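Long-range contacts in lipolytic enzyme, G-D-S-L family (Bacteroides thetaiotaomicron, PDB 7BR2), which metabolises the drug diltiazem in the gut and is a serine esterase of the SGNH (GDSL-like) hydrolase class: residues A269-L274 with P344-A349; R46-P51 with N438-R443; M353-Y358 with S432-I437; N301-K306 with I335-E340. One frame throughout, in Å; residues are numbered along the deposited sequence.

Interaction 1 is the middle of the set: its centre lies about 10 Å from that of interaction 2, 11 Å from interaction 4 and 12 Å from interaction 3. Gln-348 is the main link. Its carboxamide reaches Arg-443 and Lys-439 O of interaction 2 and Ile-437 O of interaction 3. On another flank, Asn-301 OD1 of interaction 4 accepts from Tyr-272 N. Interactions 1 and 3 share helix 344-377, whereas interactions 3 and 4 do not touch, their nearest atoms being about 10 Å apart. Segment 46-51 of interaction 2 belongs to the GDSL-like hydrolase part of the chain, as does the probable Ser-28, His-207 and Asp-204 triad; none of the four contacts includes those three residues.

Interaction 1. Residues A269-L274 with P344-A349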
# COMPACT_ATOMS: atom_id res chain seq x y z
N ALA A 269 -12.76 0.15 -15.29
CA ALA A 269 -12.08 -0.19 -14.06
C ALA A 269 -13.13 -0.57 -13.03
O ALA A 269 -14.30 -0.23 -13.16
CB ALA A 269 -11.21 0.97 -13.57
N LEU A 270 -12.68 -1.28 -12.01
CA LEU A 270 -13.50 -1.64 -10.87
C LEU A 270 -13.30 -0.63 -9.74
O LEU A 270 -12.32 0.12 -9.75
CB LEU A 270 -13.13 -3.05 -10.38
CG LEU A 270 -13.37 -4.23 -11.33
CD1 LEU A 270 -12.85 -5.54 -10.73
CD2 LEU A 270 -14.85 -4.34 -11.70
N PRO A 271 -14.23 -0.54 -8.79
CA PRO A 271 -13.98 0.30 -7.61
C PRO A 271 -12.85 -0.26 -6.76
O PRO A 271 -12.52 -1.44 -6.80
CB PRO A 271 -15.31 0.26 -6.85
CG PRO A 271 -15.95 -1.03 -7.26
CD PRO A 271 -15.53 -1.24 -8.70
N TYR A 272 -12.26 0.63 -5.97
CA TYR A 272 -11.21 0.20 -5.05
C TYR A 272 -11.86 -0.44 -3.83
O TYR A 272 -12.70 0.18 -3.18
CB TYR A 272 -10.35 1.36 -4.60
CG TYR A 272 -9.14 0.89 -3.85
CD1 TYR A 272 -7.99 0.48 -4.53
CD2 TYR A 272 -9.15 0.79 -2.45
CE1 TYR A 272 -6.88 0.03 -3.84
CE2 TYR A 272 -8.05 0.33 -1.76
CZ TYR A 272 -6.91 -0.06 -2.46
OH TYR A 272 -5.81 -0.50 -1.77
N PRO A 273 -11.53 -1.70 -3.53
CA PRO A 273 -12.15 -2.37 -2.39
C PRO A 273 -11.36 -2.15 -1.11
O PRO A 273 -10.12 -2.15 -1.09
CB PRO A 273 -12.14 -3.84 -2.82
CG PRO A 273 -10.95 -3.95 -3.68
CD PRO A 273 -10.74 -2.61 -4.36
N LEU A 274 -12.11 -1.96 -0.02
CA LEU A 274 -11.54 -1.63 1.29
C LEU A 274 -11.88 -2.74 2.27
O LEU A 274 -13.05 -3.09 2.45
CB LEU A 274 -12.07 -0.29 1.79
CG LEU A 274 -11.61 0.90 0.94
CD1 LEU A 274 -12.40 2.16 1.23
CD2 LEU A 274 -10.11 1.14 1.10
N PRO A 344 -22.45 -5.35 -7.74
CA PRO A 344 -21.71 -6.52 -8.22
C PRO A 344 -20.25 -6.23 -8.49
O PRO A 344 -19.40 -7.07 -8.17
CB PRO A 344 -22.47 -6.91 -9.49
CG PRO A 344 -23.85 -6.38 -9.25
CD PRO A 344 -23.64 -5.08 -8.54
N GLN A 345 -19.93 -5.06 -9.05
CA GLN A 345 -18.54 -4.72 -9.30
C GLN A 345 -17.76 -4.53 -8.00
O GLN A 345 -16.55 -4.78 -7.96
CB GLN A 345 -18.42 -3.46 -10.18
CG GLN A 345 -18.97 -2.16 -9.58
CD GLN A 345 -20.38 -1.79 -10.07
OE1 GLN A 345 -21.26 -2.65 -10.20
NE2 GLN A 345 -20.60 -0.49 -10.27
N TYR A 346 -18.42 -4.08 -6.93
CA TYR A 346 -17.73 -3.99 -5.65
C TYR A 346 -17.51 -5.37 -5.05
O TYR A 346 -16.47 -5.63 -4.45
CB TYR A 346 -18.49 -3.10 -4.66
CG TYR A 346 -17.59 -2.62 -3.53
CD1 TYR A 346 -16.78 -1.50 -3.70
CD2 TYR A 346 -17.49 -3.33 -2.34
CE1 TYR A 346 -15.94 -1.07 -2.69
CE2 TYR A 346 -16.64 -2.91 -1.32
CZ TYR A 346 -15.88 -1.78 -1.51
OH TYR A 346 -15.04 -1.33 -0.51
N GLN A 347 -18.47 -6.28 -5.23
CA GLN A 347 -18.26 -7.66 -4.82
C GLN A 347 -17.10 -8.30 -5.59
O GLN A 347 -16.26 -9.00 -5.00
CB GLN A 347 -19.55 -8.45 -5.02
CG GLN A 347 -20.68 -8.07 -4.07
CD GLN A 347 -20.38 -8.44 -2.62
OE1 GLN A 347 -20.29 -7.57 -1.74
NE2 GLN A 347 -20.22 -9.73 -2.37
N GLN A 348 -17.02 -8.04 -6.90
CA GLN A 348 -15.90 -8.50 -7.72
C GLN A 348 -14.58 -7.92 -7.21
O GLN A 348 -13.57 -8.63 -7.07
CB GLN A 348 -16.16 -8.09 -9.17
CG GLN A 348 -15.10 -8.43 -10.21
CD GLN A 348 -15.51 -7.95 -11.59
OE1 GLN A 348 -16.58 -7.36 -11.76
NE2 GLN A 348 -14.65 -8.17 -12.58
N ALA A 349 -14.58 -6.62 -6.92
CA ALA A 349 -13.37 -5.99 -6.40
C ALA A 349 -12.97 -6.62 -5.07
O ALA A 349 -11.77 -6.82 -4.82
CB ALA A 349 -13.58 -4.48 -6.28
O HOH W 1 -15.44 -2.15 1.90
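Tyr-346 lays its ring along the backbone of Pro-271 to Leu-274 and ends in a hydrogen bond. Its CG is anti to the backbone N (chi1 -161°), which swings the ring off the helix so that CD1 meets Pro-271 CG at 3.7 Å and CE1 passes near Tyr-272 O. At the far end Leu-274 N donates to Tyr-346 OH, 3.0 Å away and fairly straight at 154°. A water 2.6 Å from that same Tyr-346 OH donates to Leu-274 O, so the phenol meets Leu-274 N directly and Leu-274 O through the water. Tyrosine suits the place because its ring packs on the prolines while its hydroxyl accepts from Leu-274 N.

Beside the ring, the small Ala-349 lets the loop come close: its CB lies 3.3 Å from Pro-271 O and 3.7 Å from Pro-273 CG. Leu-270 spreads both methyls against the Gln-348 carboxamide, crossing it at about a right angle, with CD2 3.5 Å from Gln-348 OE1. Gln-348 is extended, and its amide goes on to Arg-443, Lys-439 and Ile-437. In Gln-345, chi1 of 63° puts CG between the backbone N and the carbonyl carbon, 3.7 Å from Pro-271 CD; a bend at chi2 then turns the amide away to Glu-303. Prolines suit this loop, being compact, apolar and preset for an extended chain. The result is an extended, proline-rich loop packed on the first turns of helix 344-377.

Interaction 2. Residues R46-P51 with N438-R443; sequences RFPNMP and NKPVVR
Pro-48 meets Asn-438 with both its CB and its carbonyl O. Pro-48 CB is 3.2 Å from the backbone oxygen of Asn-438, and the carboxamide comes close to it as well, with Asn-438 ND2 and CG each 3.4 Å from Pro-48 CB. Asn-438 carries CG between its backbone N and carbonyl carbon (chi1 60°), and this turns the amide toward Pro-48. From there ND2 donates to Pro-48 O at 3.2 Å, a weak bond bent to 132°; the same nitrogen also bonds Met-44 O, near the end of helix 35-46.

Lys-439 comes in from beside the amide. Bent at chi2 and extended beyond it, its chain runs at a slant across Asn-49, CD lying 3.4 Å from Asn-49 OD1. The ammonium NZ then donates to Asn-438 OD1 at 3.0 Å, only 18° from the carbonyl plane. Lys-439 NZ also lies 2.5 Å from Pro-48 O, too short to be taken at face value. Pro-440 adds a loose apolar touch: its side chain crosses that of Pro-48 at about a right angle, Pro-440 CD to Pro-48 CG 4.2 Å apart.

Pro-48 suits its place because Phe-47 to Met-50 form a type I beta turn, whose second position accepts a proline's fixed phi. A long lysine is equally apt, since it can carry charge along the partly exposed solvent side to the turn. Chemically, the contact is polar but modest: Lys-439 NZ bonds Asn-438 OD1 and, weakly, Tyr-435 O, so carbonyl dipoles probably help to stabilise the lysine charge.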
# COMPACT_ATOMS: atom_id res chain seq x y z
N ARG A 46 -7.91 -0.68 -10.85
CA ARG A 46 -8.00 0.49 -11.72
C ARG A 46 -7.43 0.25 -13.12
O ARG A 46 -7.91 0.83 -14.10
CB ARG A 46 -7.33 1.69 -11.06
CG ARG A 46 -7.71 3.04 -11.66
CD ARG A 46 -9.18 3.37 -11.48
NE ARG A 46 -9.58 3.01 -10.13
CZ ARG A 46 -9.59 3.85 -9.11
NH1 ARG A 46 -9.19 5.10 -9.28
NH2 ARG A 46 -9.95 3.43 -7.90
N PHE A 47 -6.35 -0.54 -13.26
CA PHE A 47 -5.75 -0.83 -14.56
C PHE A 47 -5.73 -2.34 -14.77
O PHE A 47 -4.65 -2.94 -14.87
CB PHE A 47 -4.35 -0.22 -14.65
CG PHE A 47 -4.32 1.24 -14.32
CD1 PHE A 47 -4.94 2.17 -15.14
CD2 PHE A 47 -3.73 1.67 -13.15
CE1 PHE A 47 -4.93 3.51 -14.82
CE2 PHE A 47 -3.71 3.02 -12.82
CZ PHE A 47 -4.32 3.94 -13.66
N PRO A 48 -6.90 -2.97 -14.90
CA PRO A 48 -6.96 -4.44 -14.90
C PRO A 48 -6.27 -5.09 -16.09
O PRO A 48 -5.90 -6.28 -16.00
CB PRO A 48 -8.46 -4.74 -14.92
CG PRO A 48 -9.07 -3.51 -15.61
CD PRO A 48 -8.23 -2.36 -15.11
N ASN A 49 -6.06 -4.37 -17.18
CA ASN A 49 -5.40 -4.92 -18.35
C ASN A 49 -3.93 -4.54 -18.41
O ASN A 49 -3.28 -4.75 -19.44
CB ASN A 49 -6.09 -4.46 -19.64
CG ASN A 49 -7.58 -4.78 -19.65
OD1 ASN A 49 -7.98 -5.95 -19.65
ND2 ASN A 49 -8.40 -3.74 -19.69
N MET A 50 -3.38 -3.99 -17.32
CA MET A 50 -1.99 -3.55 -17.28
C MET A 50 -1.27 -4.29 -16.15
O MET A 50 -1.02 -3.72 -15.08
CB MET A 50 -1.91 -2.04 -17.09
CG MET A 50 -0.55 -1.47 -17.40
SD MET A 50 -0.38 0.24 -16.85
CE MET A 50 -0.59 0.06 -15.09
N PRO A 51 -0.94 -5.57 -16.34
CA PRO A 51 -0.36 -6.34 -15.23
C PRO A 51 1.01 -5.82 -14.84
O PRO A 51 1.84 -5.49 -15.69
CB PRO A 51 -0.27 -7.77 -15.79
CG PRO A 51 -0.25 -7.61 -17.25
CD PRO A 51 -1.10 -6.39 -17.55
N ASN A 438 -10.42 -9.61 -13.04
CA ASN A 438 -10.52 -8.20 -12.71
C ASN A 438 -11.11 -7.35 -13.85
O ASN A 438 -11.11 -6.12 -13.74
CB ASN A 438 -9.15 -7.64 -12.29
CG ASN A 438 -8.10 -7.76 -13.37
OD1 ASN A 438 -8.33 -8.40 -14.39
ND2 ASN A 438 -6.93 -7.17 -13.14
N LYS A 439 -11.59 -7.98 -14.92
CA LYS A 439 -12.15 -7.24 -16.05
C LYS A 439 -13.61 -6.90 -15.80
O LYS A 439 -14.43 -7.81 -15.63
CB LYS A 439 -12.04 -8.07 -17.33
CG LYS A 439 -10.77 -8.91 -17.45
CD LYS A 439 -9.54 -8.02 -17.50
CE LYS A 439 -8.29 -8.86 -17.59
NZ LYS A 439 -7.06 -8.19 -17.10
N PRO A 440 -13.99 -5.62 -15.80
CA PRO A 440 -15.40 -5.29 -15.60
C PRO A 440 -16.25 -5.92 -16.69
O PRO A 440 -15.83 -6.02 -17.84
CB PRO A 440 -15.43 -3.76 -15.69
CG PRO A 440 -14.04 -3.32 -15.41
CD PRO A 440 -13.15 -4.42 -15.96
N VAL A 441 -17.44 -6.36 -16.31
CA VAL A 441 -18.41 -6.87 -17.27
C VAL A 441 -19.57 -5.88 -17.36
O VAL A 441 -19.70 -4.96 -16.54
CB VAL A 441 -18.93 -8.28 -16.90
CG1 VAL A 441 -17.79 -9.28 -16.87
CG2 VAL A 441 -19.61 -8.26 -15.56
N VAL A 442 -20.38 -6.04 -18.41
CA VAL A 442 -21.54 -5.17 -18.59
C VAL A 442 -22.49 -5.41 -17.43
O VAL A 442 -22.90 -6.54 -17.16
CB VAL A 442 -22.21 -5.42 -19.95
CG1 VAL A 442 -23.44 -4.55 -20.08
CG2 VAL A 442 -21.25 -5.10 -21.08
N ARG A 443 -22.84 -4.33 -16.72
CA ARG A 443 -23.75 -4.36 -15.59
C ARG A 443 -25.06 -3.65 -15.94
O ARG A 443 -25.05 -2.54 -16.49
CB ARG A 443 -23.12 -3.70 -14.36
CG ARG A 443 -21.80 -4.31 -13.94
CD ARG A 443 -21.98 -5.74 -13.45
NE ARG A 443 -20.73 -6.29 -12.94
CZ ARG A 443 -20.60 -7.50 -12.40
NH1 ARG A 443 -21.66 -8.30 -12.29
NH2 ARG A 443 -19.42 -7.91 -11.97

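Interaction 3. Residues M353-Y358 with S432-I437; sequences MHLNEY and SKIYEI
Leu-355 packs on Ile-434 where helices 344-377 and 417-437 run almost antiparallel, their local axes 9.7 Å apart at an angle of 165°. The tight part is here. The two side chains lie alongside, pointing opposite ways, which brings Leu-355 CB to 3.6 Å from Ile-434 CG1. Ile-434 sets CG1 beside its backbone N, anti to the carbonyl carbon (chi1 -77°); with chi2 extended at 168°, CD1 then reaches the backbone at the residue after Leu-355, 3.6 Å from Asn-356 N. Branched and apolar, Ile-434 also covers Met-44 and Ile-352, so helix 35-46 closes the inner flank. Cutting Ile-434 back to an alanine is likely to open a gap beside Leu-355 and leave Met-44 and the backbone of Asn-356 without that cover.

Leu-355 CD1 and Ile-437 CD1 meet tip to tip at 3.7 Å, a single methyl-to-methyl touch of small area. The loose side is at Lys-433, which adds only the methylene CG, 4.0 Å from Leu-355 CD1. Beyond that carbon the lysine chain bends twice and leads away to a salt bridge within its own helix, Lys-433 NZ to Glu-436 OE2 at 3.3 Å, met from above the carboxylate plane. Both residues are exposed, as suits charged ends.

No hydrogen bond joins the two segments, so the pairing rests on aliphatic contact and shape, with the charges kept to the solvent side and paired with each other within one helix.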
# COMPACT_ATOMS: atom_id res chain seq x y z
N MET A 353 -9.57 -8.36 -3.72
CA MET A 353 -8.91 -7.90 -2.50
C MET A 353 -8.53 -9.07 -1.61
O MET A 353 -7.43 -9.10 -1.03
CB MET A 353 -9.84 -6.94 -1.74
CG MET A 353 -9.35 -6.49 -0.37
SD MET A 353 -10.66 -5.73 0.64
CE MET A 353 -11.51 -7.14 1.33
N HIS A 354 -9.43 -10.05 -1.47
CA HIS A 354 -9.15 -11.22 -0.64
C HIS A 354 -8.04 -12.07 -1.25
O HIS A 354 -7.15 -12.54 -0.53
CB HIS A 354 -10.42 -12.04 -0.46
CG HIS A 354 -11.47 -11.39 0.39
ND1 HIS A 354 -11.18 -10.83 1.61
CD2 HIS A 354 -12.80 -11.24 0.20
CE1 HIS A 354 -12.29 -10.35 2.14
NE2 HIS A 354 -13.29 -10.58 1.30
N LEU A 355 -8.10 -12.30 -2.57
CA LEU A 355 -7.02 -13.00 -3.25
C LEU A 355 -5.68 -12.33 -2.98
O LEU A 355 -4.66 -13.00 -2.69
CB LEU A 355 -7.30 -13.07 -4.75
CG LEU A 355 -8.47 -13.99 -5.14
CD1 LEU A 355 -8.91 -13.75 -6.57
CD2 LEU A 355 -8.09 -15.46 -4.94
N ASN A 356 -5.66 -10.99 -3.06
CA ASN A 356 -4.42 -10.23 -2.88
C ASN A 356 -3.91 -10.35 -1.45
O ASN A 356 -2.69 -10.39 -1.23
CB ASN A 356 -4.66 -8.77 -3.24
CG ASN A 356 -3.40 -7.94 -3.13
OD1 ASN A 356 -2.37 -8.27 -3.72
ND2 ASN A 356 -3.47 -6.85 -2.35
N GLU A 357 -4.81 -10.42 -0.47
CA GLU A 357 -4.38 -10.59 0.93
C GLU A 357 -3.79 -12.00 1.17
O GLU A 357 -2.76 -12.13 1.84
CB GLU A 357 -5.57 -10.30 1.85
CG GLU A 357 -5.40 -10.71 3.31
CD GLU A 357 -4.40 -9.86 4.09
OE1 GLU A 357 -4.08 -8.74 3.64
OE2 GLU A 357 -3.93 -10.34 5.15
N TYR A 358 -4.42 -13.04 0.61
CA TYR A 358 -3.82 -14.38 0.65
C TYR A 358 -2.40 -14.36 0.10
O TYR A 358 -1.46 -14.92 0.69
CB TYR A 358 -4.65 -15.37 -0.18
CG TYR A 358 -5.94 -15.87 0.42
CD1 TYR A 358 -5.97 -16.42 1.70
CD2 TYR A 358 -7.12 -15.85 -0.31
CE1 TYR A 358 -7.15 -16.91 2.23
CE2 TYR A 358 -8.31 -16.34 0.23
CZ TYR A 358 -8.31 -16.86 1.50
OH TYR A 358 -9.47 -17.35 2.06
N SER A 432 -2.48 -14.77 -11.03
CA SER A 432 -3.17 -15.09 -12.27
C SER A 432 -4.68 -15.02 -12.10
O SER A 432 -5.38 -14.52 -12.98
CB SER A 432 -2.77 -16.47 -12.80
OG SER A 432 -1.39 -16.47 -13.13
N LYS A 433 -5.20 -15.54 -10.99
CA LYS A 433 -6.64 -15.44 -10.79
C LYS A 433 -7.07 -13.98 -10.76
O LYS A 433 -8.05 -13.60 -11.42
CB LYS A 433 -7.04 -16.16 -9.50
CG LYS A 433 -8.52 -16.52 -9.44
CD LYS A 433 -8.92 -17.28 -10.68
CE LYS A 433 -9.83 -18.43 -10.36
NZ LYS A 433 -10.08 -19.32 -11.53
N ILE A 434 -6.33 -13.14 -10.03
CA ILE A 434 -6.66 -11.72 -9.95
C ILE A 434 -6.72 -11.11 -11.34
O ILE A 434 -7.69 -10.42 -11.69
CB ILE A 434 -5.67 -10.98 -9.04
CG1 ILE A 434 -6.00 -11.24 -7.58
CG2 ILE A 434 -5.70 -9.48 -9.33
CD1 ILE A 434 -4.90 -10.77 -6.62
N TYR A 435 -5.68 -11.33 -12.16
CA TYR A 435 -5.69 -10.71 -13.49
C TYR A 435 -6.56 -11.45 -14.49
O TYR A 435 -6.68 -11.02 -15.65
CB TYR A 435 -4.26 -10.59 -14.01
CG TYR A 435 -3.54 -9.41 -13.40
CD1 TYR A 435 -3.75 -8.13 -13.88
CD2 TYR A 435 -2.68 -9.57 -12.31
CE1 TYR A 435 -3.11 -7.04 -13.33
CE2 TYR A 435 -2.04 -8.48 -11.74
CZ TYR A 435 -2.26 -7.21 -12.26
OH TYR A 435 -1.63 -6.11 -11.74
N GLU A 436 -7.19 -12.55 -14.08
CA GLU A 436 -8.22 -13.18 -14.89
C GLU A 436 -9.62 -12.66 -14.56
O GLU A 436 -10.44 -12.50 -15.47
CB GLU A 436 -8.12 -14.70 -14.70
CG GLU A 436 -9.33 -15.53 -15.11
CD GLU A 436 -9.22 -16.99 -14.62
OE1 GLU A 436 -8.07 -17.47 -14.48
OE2 GLU A 436 -10.26 -17.62 -14.33
N ILE A 437 -9.90 -12.31 -13.31
CA ILE A 437 -11.26 -11.93 -12.92
C ILE A 437 -11.43 -10.43 -12.73
O ILE A 437 -12.48 -10.00 -12.26
CB ILE A 437 -11.71 -12.69 -11.66
CG1 ILE A 437 -10.90 -12.20 -10.45
CG2 ILE A 437 -11.61 -14.18 -11.89
CD1 ILE A 437 -11.33 -12.82 -9.14

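Interaction 4. Residues N301-K306 with I335-E340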
# COMPACT_ATOMS: atom_id res chain seq x y z
N ASN A 301 -11.59 7.05 -5.09
CA ASN A 301 -12.58 5.98 -5.14
C ASN A 301 -13.96 6.54 -5.43
O ASN A 301 -14.92 6.29 -4.71
CB ASN A 301 -12.58 5.16 -3.86
CG ASN A 301 -13.00 3.73 -4.12
OD1 ASN A 301 -13.08 3.29 -5.27
ND2 ASN A 301 -13.32 3.00 -3.05
N THR A 302 -14.07 7.31 -6.52
CA THR A 302 -15.35 7.88 -6.96
C THR A 302 -15.81 7.22 -8.26
O THR A 302 -15.23 7.46 -9.33
CB THR A 302 -15.23 9.39 -7.12
OG1 THR A 302 -15.01 9.98 -5.84
CG2 THR A 302 -16.49 9.97 -7.73
N GLU A 303 -16.86 6.41 -8.17
CA GLU A 303 -17.54 5.81 -9.30
C GLU A 303 -18.92 6.47 -9.37
O GLU A 303 -19.91 5.95 -8.83
CB GLU A 303 -17.64 4.27 -9.14
CG GLU A 303 -18.22 3.54 -10.34
CD GLU A 303 -18.45 2.05 -10.09
OE1 GLU A 303 -18.31 1.58 -8.94
OE2 GLU A 303 -18.78 1.35 -11.07
N LEU A 304 -18.98 7.62 -10.03
CA LEU A 304 -20.11 8.53 -9.86
C LEU A 304 -21.25 8.18 -10.82
O LEU A 304 -21.05 8.08 -12.03
CB LEU A 304 -19.68 9.98 -10.07
CG LEU A 304 -20.69 10.99 -9.51
CD1 LEU A 304 -20.74 10.98 -7.98
CD2 LEU A 304 -20.39 12.39 -10.03
N LEU A 305 -22.44 7.99 -10.26
CA LEU A 305 -23.65 7.82 -11.06
C LEU A 305 -24.55 9.05 -10.89
O LEU A 305 -25.04 9.32 -9.78
CB LEU A 305 -24.40 6.54 -10.69
CG LEU A 305 -25.81 6.45 -11.28
CD1 LEU A 305 -25.78 6.40 -12.80
CD2 LEU A 305 -26.53 5.22 -10.72
N LYS A 306 -24.76 9.78 -11.98
CA LYS A 306 -25.60 10.97 -12.00
C LYS A 306 -26.72 10.74 -13.00
O LYS A 306 -26.45 10.53 -14.19
CB LYS A 306 -24.79 12.22 -12.37
CG LYS A 306 -25.51 13.52 -12.03
CD LYS A 306 -24.76 14.74 -12.52
CE LYS A 306 -23.57 15.04 -11.64
NZ LYS A 306 -22.57 15.85 -12.38
N ILE A 335 -24.36 10.05 -7.14
CA ILE A 335 -24.05 9.18 -6.01
C ILE A 335 -22.80 8.36 -6.34
O ILE A 335 -22.51 8.08 -7.51
CB ILE A 335 -25.23 8.26 -5.63
CG1 ILE A 335 -25.65 7.42 -6.83
CG2 ILE A 335 -26.40 9.08 -5.11
CD1 ILE A 335 -26.63 6.34 -6.45
N ASN A 336 -22.03 8.04 -5.30
CA ASN A 336 -20.79 7.29 -5.47
C ASN A 336 -21.08 5.79 -5.38
O ASN A 336 -21.36 5.27 -4.29
CB ASN A 336 -19.76 7.71 -4.43
CG ASN A 336 -18.41 7.10 -4.68
OD1 ASN A 336 -18.20 6.43 -5.71
ND2 ASN A 336 -17.46 7.35 -3.77
N LEU A 337 -21.03 5.10 -6.52
CA LEU A 337 -21.23 3.65 -6.49
C LEU A 337 -20.08 2.94 -5.76
O LEU A 337 -20.29 1.86 -5.20
CB LEU A 337 -21.38 3.10 -7.90
CG LEU A 337 -22.60 3.59 -8.68
CD1 LEU A 337 -22.65 2.90 -10.03
CD2 LEU A 337 -23.86 3.34 -7.87
N ALA A 338 -18.88 3.53 -5.73
CA ALA A 338 -17.75 2.92 -5.04
C ALA A 338 -17.91 2.87 -3.51
O ALA A 338 -17.11 2.19 -2.85
CB ALA A 338 -16.47 3.65 -5.38
N ALA A 339 -18.89 3.57 -2.94
CA ALA A 339 -19.18 3.48 -1.51
C ALA A 339 -20.32 2.51 -1.21
O ALA A 339 -20.68 2.34 -0.04
CB ALA A 339 -19.51 4.86 -0.94
N GLU A 340 -20.87 1.87 -2.23
CA GLU A 340 -22.01 0.97 -2.07
C GLU A 340 -21.49 -0.46 -2.21
O GLU A 340 -21.33 -0.97 -3.32
CB GLU A 340 -23.09 1.29 -3.11
CG GLU A 340 -23.56 2.73 -3.06
CD GLU A 340 -24.16 3.09 -1.71
OE1 GLU A 340 -24.76 2.20 -1.07
OE2 GLU A 340 -24.02 4.26 -1.29
O HOH W 2 -19.05 0.06 -6.67
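The carboxamide of Asn-336 is met on both faces and at its amide end as it lies between Asn-301 and Glu-303. Glu-303 N donates to OD1 at 2.8 Å from one face, and Ala-338 N reaches the same oxygen at 3.0 Å from the opposite face, making an Asx turn that leads strand 335-336 into a short 3-10 segment. In the amide plane, ND2 donates to Asn-301 O, 2.9 Å away at 163°. With chi1 at -173° the side chain extends away from its own N, toward strand 303-306, and an asparagine fits because it both gives and accepts. A leucine in its place would probably leave Asn-301 O and Glu-303 N without their mates and free the turn at Ala-338.

Further along, the strands pair antiparallel at the edge of the mixed sheet: Leu-305 and Ile-335 form the hydrogen-bonded pair, N to O 2.8 Å both ways, and Leu-337 N donates to Glu-303 O at 2.7 Å. Small Ala-338 tucks CB 3.1 Å from Asn-301 O. Glu-303 OE2 bonds both Tyr-265 OH and Gln-345 NE2, while a water donates to both Glu-303 OE1, at 2.8 Å, and Leu-337 O.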